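Rab3 interacting molecule variant 2 (Drosophila melanogaster, PDB 4TS6) probably serves as a presynaptic active-zone protein that supports neurotransmitter release, and is represented here by its C2A domain, a beta-sandwich module. Local coordinates at residues G10-K15 against V96-Y101; L29-G34 against A126-L131. All coordinates share one frame; numbering follows the deposited sequence.

Interaction 1. Residues G10-K15 against V96-Y101; sequences GRLQLK and VTLWDY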
loop_
_atom_site.group_PDB
_atom_site.type_symbol
_atom_site.label_atom_id
_atom_site.label_comp_id
_atom_site.label_asym_id
_atom_site.label_seq_id
_atom_site.Cartn_x
_atom_site.Cartn_y
_atom_site.Cartn_z
ATOM N N GLY A 10 0.428 -10.350 9.467
ATOM C CA GLY A 10 -0.133 -10.294 8.128
ATOM C C GLY A 10 0.854 -9.768 7.102
ATOM O O GLY A 10 1.916 -9.238 7.449
ATOM N N ARG A 11 0.502 -9.896 5.829
ATOM C CA ARG A 11 1.394 -9.483 4.756
ATOM C C ARG A 11 0.592 -8.971 3.569
ATOM O O ARG A 11 -0.608 -9.254 3.439
ATOM C CB ARG A 11 2.305 -10.649 4.344
ATOM C CG ARG A 11 1.563 -11.935 4.195
ATOM C CD ARG A 11 2.486 -13.113 3.885
ATOM N NE ARG A 11 1.705 -14.329 3.657
ATOM C CZ ARG A 11 1.068 -15.001 4.615
ATOM N NH1 ARG A 11 1.113 -14.576 5.872
ATOM N NH2 ARG A 11 0.376 -16.091 4.314
ATOM N N LEU A 12 1.261 -8.214 2.709
ATOM C CA LEU A 12 0.611 -7.494 1.635
ATOM C C LEU A 12 1.251 -7.928 0.324
ATOM O O LEU A 12 2.459 -8.155 0.280
ATOM C CB LEU A 12 0.841 -6.001 1.841
ATOM C CG LEU A 12 0.398 -5.049 0.740
ATOM C CD1 LEU A 12 -1.115 -4.960 0.714
ATOM C CD2 LEU A 12 1.004 -3.679 0.975
ATOM N N GLN A 13 0.456 -8.051 -0.736
ATOM C CA GLN A 13 0.993 -8.430 -2.052
ATOM C C GLN A 13 0.946 -7.214 -2.960
ATOM O O GLN A 13 -0.128 -6.664 -3.202
ATOM C CB GLN A 13 0.176 -9.566 -2.669
ATOM C CG GLN A 13 0.706 -10.038 -4.035
ATOM C CD GLN A 13 -0.051 -11.235 -4.565
ATOM O OE1 GLN A 13 -1.277 -11.289 -4.499
ATOM N NE2 GLN A 13 0.677 -12.208 -5.078
ATOM N N LEU A 14 2.107 -6.784 -3.445
ATOM C CA LEU A 14 2.226 -5.541 -4.215
ATOM C C LEU A 14 2.941 -5.823 -5.522
ATOM O O LEU A 14 3.819 -6.672 -5.553
ATOM C CB LEU A 14 3.112 -4.539 -3.473
ATOM C CG LEU A 14 2.687 -3.819 -2.209
ATOM C CD1 LEU A 14 3.841 -2.985 -1.690
ATOM C CD2 LEU A 14 1.504 -2.936 -2.505
ATOM N N LYS A 15 2.587 -5.093 -6.583
ATOM C CA LYS A 15 3.372 -5.090 -7.822
ATOM C C LYS A 15 3.849 -3.669 -8.053
ATOM O O LYS A 15 3.067 -2.729 -7.957
ATOM C CB LYS A 15 2.535 -5.540 -9.022
ATOM C CG LYS A 15 1.958 -6.933 -8.891
ATOM C CD LYS A 15 0.878 -7.195 -9.933
ATOM C CE LYS A 15 1.443 -7.255 -11.339
ATOM N NZ LYS A 15 0.379 -7.303 -12.388
ATOM N N VAL A 96 3.152 2.349 2.178
ATOM C CA VAL A 96 1.819 1.770 2.063
ATOM C C VAL A 96 1.369 1.411 3.467
ATOM O O VAL A 96 2.026 0.628 4.163
ATOM C CB VAL A 96 1.826 0.481 1.207
ATOM C CG1 VAL A 96 0.397 -0.078 1.090
ATOM C CG2 VAL A 96 2.432 0.741 -0.186
ATOM N N THR A 97 0.252 1.980 3.895
ATOM C CA THR A 97 -0.223 1.736 5.246
ATOM C C THR A 97 -1.610 1.121 5.205
ATOM O O THR A 97 -2.485 1.616 4.497
ATOM C CB THR A 97 -0.271 3.036 6.052
ATOM O OG1 THR A 97 1.007 3.690 5.993
ATOM C CG2 THR A 97 -0.614 2.748 7.485
ATOM N N LEU A 98 -1.807 0.039 5.959
ATOM C CA LEU A 98 -3.127 -0.582 6.084
ATOM C C LEU A 98 -3.846 -0.056 7.314
ATOM O O LEU A 98 -3.254 0.051 8.391
ATOM C CB LEU A 98 -3.019 -2.109 6.195
ATOM C CG LEU A 98 -3.239 -2.902 4.910
ATOM C CD1 LEU A 98 -2.328 -2.381 3.844
ATOM C CD2 LEU A 98 -2.992 -4.386 5.119
ATOM N N TRP A 99 -5.141 0.197 7.147
ATOM C CA TRP A 99 -5.988 0.781 8.172
ATOM C C TRP A 99 -7.266 -0.020 8.289
ATOM O O TRP A 99 -7.724 -0.591 7.302
ATOM C CB TRP A 99 -6.342 2.193 7.755
ATOM C CG TRP A 99 -5.137 3.085 7.653
ATOM C CD1 TRP A 99 -4.379 3.340 6.543
ATOM C CD2 TRP A 99 -4.546 3.817 8.725
ATOM N NE1 TRP A 99 -3.355 4.202 6.868
ATOM C CE2 TRP A 99 -3.433 4.504 8.206
ATOM C CE3 TRP A 99 -4.860 3.970 10.082
ATOM C CZ2 TRP A 99 -2.629 5.333 8.995
ATOM C CZ3 TRP A 99 -4.058 4.786 10.863
ATOM C CH2 TRP A 99 -2.961 5.457 10.319
ATOM N N ASP A 100 -7.841 -0.050 9.488
ATOM C CA ASP A 100 -9.065 -0.801 9.743
ATOM C C ASP A 100 -10.143 0.252 9.830
ATOM O O ASP A 100 -10.110 1.092 10.719
ATOM C CB ASP A 100 -8.939 -1.567 11.056
ATOM C CG ASP A 100 -10.152 -2.427 11.363
ATOM O OD1 ASP A 100 -11.033 -2.587 10.487
ATOM O OD2 ASP A 100 -10.236 -2.956 12.496
ATOM N N TYR A 101 -11.051 0.270 8.863
ATOM C CA TYR A 101 -12.114 1.267 8.876
ATOM C C TYR A 101 -13.088 1.036 10.031
ATOM O O TYR A 101 -13.725 -0.024 10.135
ATOM C CB TYR A 101 -12.845 1.289 7.535
ATOM C CG TYR A 101 -14.111 2.104 7.537
ATOM C CD1 TYR A 101 -14.069 3.489 7.546
ATOM C CD2 TYR A 101 -15.349 1.488 7.507
ATOM C CE1 TYR A 101 -15.240 4.244 7.542
ATOM C CE2 TYR A 101 -16.518 2.228 7.499
ATOM C CZ TYR A 101 -16.454 3.605 7.517
ATOM O OH TYR A 101 -17.617 4.335 7.506
#
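Leu12 faces Val96 and Leu98 across the interior of the C2 beta-sandwich and uses a different methyl for each. With CG anti to the backbone N (chi1 172°), its two methyls fork over the opposing strand. CD2 meets Val96 CG1 at 3.7 Å, the closest pair of the contact, with the two side chains passing at a slant. CD1 lies 4.2 Å from Leu98 CD1, a looser touch. Two residues on, Leu14 points to the same side, and its CD1 reaches Val96 CG2 at 4.3 Å. Val96 therefore spreads its branches between two leucines, CG1 to Leu12 and CG2 to Leu14. No hydrogen bond crosses here; the contact is purely aliphatic and fully buried. The strand axes come no nearer than 9.8 Å and run at 128° to each other, as expected of strands in facing sheets joined by side chains rather than edge-paired strands. Strand 11-19 lies between strands 24-33 and 123-130 in one sheet, strand 93-100 between 46-53 and 108-116 in the other. Nearby, Leu29 and Ile115 pack on Leu14, and Ile110 and Leu131 on Leu98.

Interaction 2. Residues L29-G34 against A126-L131; sequences LVCATG and AEWYQL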
loop_
_atom_site.group_PDB
_atom_site.type_symbol
_atom_site.label_atom_id
_atom_site.label_comp_id
_atom_site.label_asym_id
_atom_site.label_seq_id
_atom_site.Cartn_x
_atom_site.Cartn_y
_atom_site.Cartn_z
ATOM N N LEU A 29 -1.833 -2.673 -5.589
ATOM C CA LEU A 29 -2.096 -3.396 -4.355
ATOM C C LEU A 29 -3.055 -4.528 -4.671
ATOM O O LEU A 29 -4.241 -4.304 -4.913
ATOM C CB LEU A 29 -2.725 -2.485 -3.312
ATOM C CG LEU A 29 -1.756 -1.609 -2.530
ATOM C CD1 LEU A 29 -1.030 -0.622 -3.417
ATOM C CD2 LEU A 29 -2.539 -0.870 -1.506
ATOM N N VAL A 30 -2.544 -5.747 -4.676
ATOM C CA VAL A 30 -3.356 -6.883 -5.083
ATOM C C VAL A 30 -4.284 -7.274 -3.952
ATOM O O VAL A 30 -5.510 -7.216 -4.090
ATOM C CB VAL A 30 -2.478 -8.066 -5.477
ATOM C CG1 VAL A 30 -3.325 -9.232 -5.952
ATOM C CG2 VAL A 30 -1.503 -7.633 -6.560
ATOM N N CYS A 31 -3.689 -7.651 -2.825
ATOM C CA CYS A 31 -4.455 -8.137 -1.684
ATOM C C CYS A 31 -3.570 -8.131 -0.460
ATOM O O CYS A 31 -2.379 -7.812 -0.545
ATOM C CB CYS A 31 -4.930 -9.569 -1.941
ATOM S SG CYS A 31 -3.607 -10.802 -1.867
ATOM N N ALA A 32 -4.159 -8.488 0.676
ATOM C CA ALA A 32 -3.414 -8.694 1.908
ATOM C C ALA A 32 -3.963 -9.960 2.506
ATOM O O ALA A 32 -5.094 -10.329 2.216
ATOM C CB ALA A 32 -3.618 -7.525 2.868
ATOM N N THR A 33 -3.176 -10.627 3.342
ATOM C CA THR A 33 -3.602 -11.895 3.912
ATOM C C THR A 33 -3.092 -12.019 5.344
ATOM O O THR A 33 -2.101 -11.386 5.699
ATOM C CB THR A 33 -3.082 -13.081 3.049
ATOM O OG1 THR A 33 -3.781 -14.280 3.397
ATOM C CG2 THR A 33 -1.602 -13.307 3.260
ATOM N N GLY A 34 -3.767 -12.818 6.163
ATOM C CA GLY A 34 -3.275 -13.131 7.495
ATOM C C GLY A 34 -3.418 -12.016 8.518
ATOM O O GLY A 34 -2.757 -12.027 9.558
ATOM N N ALA A 126 4.644 -9.518 -8.893
ATOM C CA ALA A 126 3.940 -9.550 -7.615
ATOM C C ALA A 126 4.892 -10.056 -6.542
ATOM O O ALA A 126 5.573 -11.056 -6.741
ATOM C CB ALA A 126 2.729 -10.433 -7.702
ATOM N N GLU A 127 4.967 -9.348 -5.423
ATOM C CA GLU A 127 5.839 -9.746 -4.323
ATOM C C GLU A 127 5.087 -9.620 -3.004
ATOM O O GLU A 127 4.155 -8.841 -2.911
ATOM C CB GLU A 127 7.075 -8.850 -4.285
ATOM C CG GLU A 127 7.985 -8.971 -5.494
ATOM C CD GLU A 127 9.274 -8.182 -5.318
ATOM O OE1 GLU A 127 9.456 -7.583 -4.233
ATOM O OE2 GLU A 127 10.101 -8.166 -6.261
ATOM N N TRP A 128 5.495 -10.380 -1.992
ATOM C CA TRP A 128 4.854 -10.304 -0.688
ATOM C C TRP A 128 5.727 -9.601 0.339
ATOM O O TRP A 128 6.920 -9.876 0.447
ATOM C CB TRP A 128 4.511 -11.697 -0.184
ATOM C CG TRP A 128 3.414 -12.357 -0.947
ATOM C CD1 TRP A 128 3.542 -13.158 -2.053
ATOM C CD2 TRP A 128 2.014 -12.305 -0.649
ATOM N NE1 TRP A 128 2.301 -13.590 -2.464
ATOM C CE2 TRP A 128 1.350 -13.095 -1.608
ATOM C CE3 TRP A 128 1.256 -11.663 0.341
ATOM C CZ2 TRP A 128 -0.038 -13.248 -1.617
ATOM C CZ3 TRP A 128 -0.124 -11.826 0.339
ATOM C CH2 TRP A 128 -0.755 -12.610 -0.633
ATOM N N TYR A 129 5.120 -8.694 1.100
ATOM C CA TYR A 129 5.852 -7.928 2.096
ATOM C C TYR A 129 5.207 -8.062 3.462
ATOM O O TYR A 129 3.991 -7.893 3.610
ATOM C CB TYR A 129 5.865 -6.457 1.701
ATOM C CG TYR A 129 6.566 -6.195 0.392
ATOM C CD1 TYR A 129 5.886 -6.280 -0.810
ATOM C CD2 TYR A 129 7.908 -5.861 0.363
ATOM C CE1 TYR A 129 6.531 -6.039 -2.016
ATOM C CE2 TYR A 129 8.556 -5.615 -0.827
ATOM C CZ TYR A 129 7.865 -5.702 -2.011
ATOM O OH TYR A 129 8.521 -5.456 -3.192
ATOM N N GLN A 130 6.035 -8.337 4.461
ATOM C CA GLN A 130 5.567 -8.503 5.829
ATOM C C GLN A 130 5.101 -7.149 6.345
ATOM O O GLN A 130 5.814 -6.159 6.202
ATOM C CB GLN A 130 6.718 -9.005 6.696
ATOM C CG GLN A 130 6.279 -9.591 8.005
ATOM C CD GLN A 130 5.446 -10.840 7.806
ATOM O OE1 GLN A 130 5.692 -11.627 6.888
ATOM N NE2 GLN A 130 4.442 -11.023 8.656
ATOM N N LEU A 131 3.902 -7.081 6.914
ATOM C CA LEU A 131 3.453 -5.812 7.488
ATOM C C LEU A 131 4.317 -5.521 8.716
ATOM O O LEU A 131 4.658 -6.438 9.467
ATOM C CB LEU A 131 1.976 -5.873 7.882
ATOM C CG LEU A 131 0.952 -5.848 6.746
ATOM C CD1 LEU A 131 -0.468 -5.933 7.294
ATOM C CD2 LEU A 131 1.090 -4.589 5.932
#
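Trp128 brings the far end of its six-membered ring to Cys31 and Thr33, two residues that point to the same side of strand 24-33. The sulfur-aromatic part belongs to Cys31: SG sits 3.6 Å from Trp128 CH2 and 4.7 Å from the centroid of the six-membered ring. At 59° off the ring normal the approach is oblique, with CH2 the ring atom nearest the sulfur. The Cys31 chi1 of 72° places SG between the backbone N and the carbonyl carbon, raised toward the indole.

The apolar part comes from Thr33, whose methyl CG2 is 3.6 Å from Trp128 CZ3 and 4.0 Å from Trp128 CH2. This side chain crosses the tryptophan at about a right angle, likewise oblique to the ring but from the other side of its plane than the sulfur. No hydrogen bond joins the two segments. Trp128 and Thr33 each also have crystal-packing contacts, which may influence how the indole lies.

Strands 24-33 and 123-130 are not neighbours: strand 11-19 runs between them, antiparallel to both. The indole bridges over it on the outer face of the sheet, with Arg11 and Gln13 in contact with the tryptophan. On the inner face, Ala32 packs on Leu98 of strand 93-100, and Leu131 on Val113 of strand 108-116.

Strand 11-19 is common to both contacts, although interaction 2 contains none of its residues. Their centres are about 6 Å apart, and backbone bonds tie them together: Leu12 O to Tyr129 N at 2.8 Å and Gln13 N to Cys31 O at 2.9 Å, both probable hydrogen bonds. The middle strand is thus held to 123-130 on one edge and 24-33 on the other. Side chains then alternate about it. Leu12 and Leu14 turn inward to join the two sheets in interaction 1, while Arg11 and Gln13 turn outward and flank the indole of interaction 2 on opposite sides of its plane. One contact belongs to the sandwich interior, the other to the outer face of one sheet.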